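Local structure of RNA-directed RNA polymerase (Infectious pancreatic necrosis virus, 3ZED) at residues Asp366-Ile371 with Leu558-Trp563; Thr370-Ser375 with Glu526-Ala531. The protein polymerises RNA from ribonucleoside triphosphates on an RNA template and probably occurs both free and covalently attached to the viral genomic RNA. One frame throughout, in Å; residues are numbered along the deposited sequence.

Contact 1. Residues Asp366-Ile371 with Leu558-Trp563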
loop_
_atom_site.group_PDB
_atom_site.type_symbol
_atom_site.label_atom_id
_atom_site.label_comp_id
_atom_site.label_asym_id
_atom_site.label_seq_id
_atom_site.Cartn_x
_atom_site.Cartn_y
_atom_site.Cartn_z
ATOM N N ASP B 366 20.895 -7.876 8.117
ATOM C CA ASP B 366 22.230 -8.405 7.863
ATOM C C ASP B 366 22.370 -8.939 6.434
ATOM O O ASP B 366 23.428 -8.731 5.831
ATOM C CB ASP B 366 22.639 -9.474 8.875
ATOM C CG ASP B 366 24.140 -9.757 8.801
ATOM O OD1 ASP B 366 24.940 -8.795 8.952
ATOM O OD2 ASP B 366 24.512 -10.919 8.541
ATOM N N ARG B 367 21.301 -9.568 5.871
ATOM C CA ARG B 367 21.285 -10.047 4.464
ATOM C C ARG B 367 21.477 -8.869 3.500
ATOM O O ARG B 367 22.269 -8.963 2.567
ATOM C CB ARG B 367 19.983 -10.807 4.137
ATOM C CG ARG B 367 19.902 -12.164 4.813
ATOM C CD ARG B 367 18.777 -12.993 4.234
ATOM N NE ARG B 367 18.841 -14.381 4.683
ATOM C CZ ARG B 367 18.354 -15.418 4.005
ATOM N NH1 ARG B 367 17.767 -15.232 2.831
ATOM N NH2 ARG B 367 18.463 -16.649 4.490
ATOM N N ILE B 368 20.793 -7.737 3.768
ATOM C CA ILE B 368 20.904 -6.492 2.994
ATOM C C ILE B 368 22.342 -5.954 3.088
ATOM O O ILE B 368 22.938 -5.640 2.056
ATOM C CB ILE B 368 19.859 -5.439 3.484
ATOM C CG1 ILE B 368 18.421 -5.846 3.123
ATOM C CG2 ILE B 368 20.211 -3.990 3.024
ATOM C CD1 ILE B 368 18.048 -5.793 1.689
ATOM N N MET B 369 22.909 -5.889 4.324
ATOM C CA MET B 369 24.280 -5.395 4.542
ATOM C C MET B 369 25.324 -6.280 3.844
ATOM O O MET B 369 26.289 -5.740 3.305
ATOM C CB MET B 369 24.591 -5.238 6.026
ATOM C CG MET B 369 23.787 -4.111 6.680
ATOM S SD MET B 369 24.032 -2.445 5.948
ATOM C CE MET B 369 25.787 -2.181 6.259
ATOM N N THR B 370 25.091 -7.612 3.771
ATOM C CA THR B 370 25.958 -8.544 3.040
ATOM C C THR B 370 25.907 -8.196 1.538
ATOM O O THR B 370 26.949 -8.088 0.907
ATOM C CB THR B 370 25.550 -10.010 3.327
ATOM O OG1 THR B 370 25.742 -10.264 4.717
ATOM C CG2 THR B 370 26.371 -11.027 2.532
ATOM N N ILE B 371 24.697 -7.978 0.990
ATOM C CA ILE B 371 24.498 -7.622 -0.421
ATOM C C ILE B 371 25.210 -6.281 -0.704
ATOM O O ILE B 371 25.948 -6.201 -1.687
ATOM C CB ILE B 371 22.990 -7.616 -0.819
ATOM C CG1 ILE B 371 22.436 -9.070 -0.874
ATOM C CG2 ILE B 371 22.772 -6.923 -2.175
ATOM C CD1 ILE B 371 20.943 -9.182 -0.545
ATOM N N LEU B 558 20.624 3.934 6.469
ATOM C CA LEU B 558 20.099 3.589 5.165
ATOM C C LEU B 558 18.701 4.125 4.945
ATOM O O LEU B 558 18.335 4.392 3.797
ATOM C CB LEU B 558 20.064 2.064 5.004
ATOM C CG LEU B 558 21.364 1.283 5.085
ATOM C CD1 LEU B 558 21.072 -0.212 5.037
ATOM C CD2 LEU B 558 22.345 1.708 3.965
ATOM N N ASP B 559 17.911 4.244 6.045
ATOM C CA ASP B 559 16.490 4.572 6.045
ATOM C C ASP B 559 15.786 3.593 5.085
ATOM O O ASP B 559 14.942 3.978 4.282
ATOM C CB ASP B 559 16.207 6.055 5.727
ATOM C CG ASP B 559 14.756 6.478 5.944
ATOM O OD1 ASP B 559 14.072 5.857 6.791
ATOM O OD2 ASP B 559 14.285 7.379 5.220
ATOM N N LEU B 560 16.204 2.312 5.143
ATOM C CA LEU B 560 15.659 1.252 4.314
ATOM C C LEU B 560 14.291 0.919 4.849
ATOM O O LEU B 560 14.177 0.247 5.869
ATOM C CB LEU B 560 16.599 0.031 4.331
ATOM C CG LEU B 560 16.193 -1.149 3.419
ATOM C CD1 LEU B 560 16.504 -0.846 1.952
ATOM C CD2 LEU B 560 16.903 -2.396 3.838
ATOM N N LEU B 561 13.245 1.476 4.206
ATOM C CA LEU B 561 11.850 1.313 4.640
ATOM C C LEU B 561 11.702 1.739 6.127
ATOM O O LEU B 561 10.941 1.136 6.877
ATOM C CB LEU B 561 11.307 -0.124 4.389
ATOM C CG LEU B 561 11.536 -0.713 2.977
ATOM C CD1 LEU B 561 10.915 -2.080 2.846
ATOM C CD2 LEU B 561 10.993 0.205 1.898
ATOM N N GLY B 562 12.442 2.791 6.511
ATOM C CA GLY B 562 12.433 3.349 7.862
ATOM C C GLY B 562 13.422 2.762 8.845
ATOM O O GLY B 562 13.382 3.109 10.023
ATOM N N TRP B 563 14.322 1.894 8.393
ATOM C CA TRP B 563 15.291 1.253 9.289
ATOM C C TRP B 563 16.747 1.621 8.990
ATOM O O TRP B 563 17.151 1.727 7.833
ATOM C CB TRP B 563 15.166 -0.290 9.212
ATOM C CG TRP B 563 13.786 -0.798 9.474
ATOM C CD1 TRP B 563 12.838 -1.122 8.541
ATOM C CD2 TRP B 563 13.161 -0.955 10.756
ATOM N NE1 TRP B 563 11.669 -1.505 9.162
ATOM C CE2 TRP B 563 11.831 -1.391 10.525
ATOM C CE3 TRP B 563 13.602 -0.789 12.087
ATOM C CZ2 TRP B 563 10.943 -1.676 11.574
ATOM C CZ3 TRP B 563 12.725 -1.082 13.121
ATOM C CH2 TRP B 563 11.408 -1.504 12.863
#

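Contact 2. Residues Thr370-Ser375 with Glu526-Ala531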
loop_
_atom_site.group_PDB
_atom_site.type_symbol
_atom_site.label_atom_id
_atom_site.label_comp_id
_atom_site.label_asym_id
_atom_site.label_seq_id
_atom_site.Cartn_x
_atom_site.Cartn_y
_atom_site.Cartn_z
ATOM N N THR B 370 25.091 -7.612 3.771
ATOM C CA THR B 370 25.958 -8.544 3.040
ATOM C C THR B 370 25.907 -8.196 1.538
ATOM O O THR B 370 26.949 -8.088 0.907
ATOM C CB THR B 370 25.550 -10.010 3.327
ATOM O OG1 THR B 370 25.742 -10.264 4.717
ATOM C CG2 THR B 370 26.371 -11.027 2.532
ATOM N N ILE B 371 24.697 -7.978 0.990
ATOM C CA ILE B 371 24.498 -7.622 -0.421
ATOM C C ILE B 371 25.210 -6.281 -0.704
ATOM O O ILE B 371 25.948 -6.201 -1.687
ATOM C CB ILE B 371 22.990 -7.616 -0.819
ATOM C CG1 ILE B 371 22.436 -9.070 -0.874
ATOM C CG2 ILE B 371 22.772 -6.923 -2.175
ATOM C CD1 ILE B 371 20.943 -9.182 -0.545
ATOM N N ILE B 372 25.052 -5.276 0.187
ATOM C CA ILE B 372 25.687 -3.957 0.056
ATOM C C ILE B 372 27.224 -4.080 0.098
ATOM O O ILE B 372 27.901 -3.529 -0.774
ATOM C CB ILE B 372 25.149 -2.951 1.118
ATOM C CG1 ILE B 372 23.691 -2.518 0.777
ATOM C CG2 ILE B 372 26.087 -1.721 1.289
ATOM C CD1 ILE B 372 22.961 -1.714 1.918
ATOM N N ARG B 373 27.760 -4.811 1.091
ATOM C CA ARG B 373 29.208 -4.990 1.276
ATOM C C ARG B 373 29.846 -5.702 0.080
ATOM O O ARG B 373 30.899 -5.259 -0.380
ATOM C CB ARG B 373 29.526 -5.719 2.593
ATOM C CG ARG B 373 29.375 -4.799 3.827
ATOM C CD ARG B 373 29.669 -5.527 5.128
ATOM N NE ARG B 373 28.501 -6.277 5.599
ATOM C CZ ARG B 373 28.486 -7.105 6.646
ATOM N NH1 ARG B 373 29.595 -7.319 7.352
ATOM N NH2 ARG B 373 27.364 -7.730 6.990
ATOM N N ASP B 374 29.194 -6.757 -0.454
ATOM C CA ASP B 374 29.687 -7.481 -1.624
ATOM C C ASP B 374 29.713 -6.558 -2.852
ATOM O O ASP B 374 30.682 -6.592 -3.611
ATOM C CB ASP B 374 28.856 -8.765 -1.899
ATOM C CG ASP B 374 28.991 -9.877 -0.853
ATOM O OD1 ASP B 374 29.721 -9.669 0.160
ATOM O OD2 ASP B 374 28.354 -10.942 -1.031
ATOM N N SER B 375 28.694 -5.694 -3.004
ATOM C CA SER B 375 28.629 -4.737 -4.100
ATOM C C SER B 375 29.810 -3.778 -4.048
ATOM O O SER B 375 30.487 -3.590 -5.065
ATOM C CB SER B 375 27.313 -3.963 -4.076
ATOM O OG SER B 375 26.273 -4.770 -4.601
ATOM N N GLU B 526 33.521 3.490 4.212
ATOM C CA GLU B 526 34.124 4.044 5.420
ATOM C C GLU B 526 33.117 4.023 6.564
ATOM O O GLU B 526 33.481 3.573 7.635
ATOM C CB GLU B 526 34.649 5.482 5.172
ATOM C CG GLU B 526 35.665 5.651 4.038
ATOM C CD GLU B 526 35.168 5.672 2.597
ATOM O OE1 GLU B 526 33.948 5.502 2.375
ATOM O OE2 GLU B 526 36.014 5.791 1.682
ATOM N N THR B 527 31.853 4.468 6.329
ATOM C CA THR B 527 30.731 4.479 7.296
ATOM C C THR B 527 30.451 3.067 7.830
ATOM O O THR B 527 30.228 2.942 9.031
ATOM C CB THR B 527 29.448 5.081 6.648
ATOM O OG1 THR B 527 29.770 6.353 6.107
ATOM C CG2 THR B 527 28.264 5.236 7.642
ATOM N N ILE B 528 30.457 2.016 6.952
ATOM C CA ILE B 528 30.229 0.611 7.355
ATOM C C ILE B 528 31.402 0.149 8.244
ATOM O O ILE B 528 31.160 -0.461 9.290
ATOM C CB ILE B 528 29.982 -0.317 6.124
ATOM C CG1 ILE B 528 28.689 0.133 5.390
ATOM C CG2 ILE B 528 29.870 -1.795 6.539
ATOM C CD1 ILE B 528 28.490 -0.446 4.028
ATOM N N VAL B 529 32.649 0.498 7.869
ATOM C CA VAL B 529 33.858 0.166 8.645
ATOM C C VAL B 529 33.763 0.842 10.040
ATOM O O VAL B 529 34.028 0.194 11.055
ATOM C CB VAL B 529 35.162 0.557 7.877
ATOM C CG1 VAL B 529 36.401 0.481 8.773
ATOM C CG2 VAL B 529 35.350 -0.302 6.633
ATOM N N GLU B 530 33.336 2.113 10.075
ATOM C CA GLU B 530 33.145 2.898 11.296
ATOM C C GLU B 530 32.069 2.252 12.186
ATOM O O GLU B 530 32.284 2.133 13.387
ATOM C CB GLU B 530 32.758 4.355 10.950
ATOM C CG GLU B 530 32.835 5.296 12.140
ATOM C CD GLU B 530 32.260 6.689 11.968
ATOM O OE1 GLU B 530 31.975 7.092 10.817
ATOM O OE2 GLU B 530 32.120 7.393 12.995
ATOM N N ALA B 531 30.936 1.818 11.592
ATOM C CA ALA B 531 29.828 1.156 12.287
ATOM C C ALA B 531 30.301 -0.109 13.000
ATOM O O ALA B 531 29.934 -0.345 14.146
ATOM C CB ALA B 531 28.715 0.822 11.304
#

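Contact 1. Residues Asp366-Ile371 with Leu558-Trp563
The carbonyl oxygen D366 O, two and three residues before I368 and M369, whose side chains touch the hairpin, is gripped twice by T370. The backbone bond from T370 N to D366 O measures 2.9 Å, and the T370 hydroxyl OG1 adds a second at 3.0 Å. The two donors come in from opposite faces of the carbonyl plane, with OG1 36° out of it. This is helix 364-377 packing against a tight antiparallel hairpin, whose type I' turn runs from L560 to W563 and whose D559 and L560 both face W563 as a G1 beta bulge.

The contact itself is apolar and buried. I368 and L560 meet tip to tip: the single methyl L560 CD2 sits 3.8 Å from both I368 CG2 and I368 CG1. L560 extends its CG anti to the backbone N (chi1 -176°), which carries that methyl out to the helix. Beside this pair M369 is bent at chi2 (-59°), which brings its sulfur across the L558 side chain. I368 also leans on M384 of strand 382-386, while the indole NE1 of W398 donates to L558 O. Y391 OH bonds to both D559 O and L561 N, bridging the bulge and the turn. Where sulfur meets leucine, M369 SD lies 3.8 Å from L558 CD1.

Contact 2. Residues Thr370-Ser375 with Glu526-Ala531
I528 supplies both contacts from helix 524-533, one with each of two branches. Its CD1 lies 3.9 Å from I372 CG2, so the longer arm meets the branch methyl of the other isoleucine. Its CG2 rests against the aliphatic part of R373, 4.0 Å from R373 CD and slightly farther from CG. All of this is van der Waals packing; no hydrogen bond spans the two helical segments, and the arginine contributes methylenes to the contact.

What positions R373 comes from its own helix. The chain runs from CB to CD toward the start of the helix, and the bend at chi3 (-83°) turns NE in against the helix. There R373 NE makes a weak hydrogen bond to M369 O, and R373 NH2 forms a long, weak ion pair with D366 OD1.

Farther out, F574 of strand 573-578 lies against R373, I528 and A531, so one aromatic residue touches both helices. L382 of strand 382-386 packs on I371, I372 and S375, I372 serving both neighbours. Helix 364-377 thus packs against helix 524-533 and against strands 573-578 and 382-386, which belong to two different antiparallel sheets.

Contacts 1 and 2 share helix 364-377 and overlap at T370 and I371, their centres about 10 Å apart. The helix comes first in the chain; helix 524-533 follows some 150 residues later, and then strand 556-560, the next regular element. The two partners meet successive turns of that helix, strand 556-560 at I368 and M369, helix 524-533 at I372 and R373. The packing is continuous: M369 CE touches I528 CG1 at 3.8 Å, and L558 CD1 touches I372 CD1 at 3.9 Å. The helix belongs to palm sequence and both partners to thumb sequence, so these contacts join distant parts of the polymerase, away from the potassium sites and the predicted GTP site.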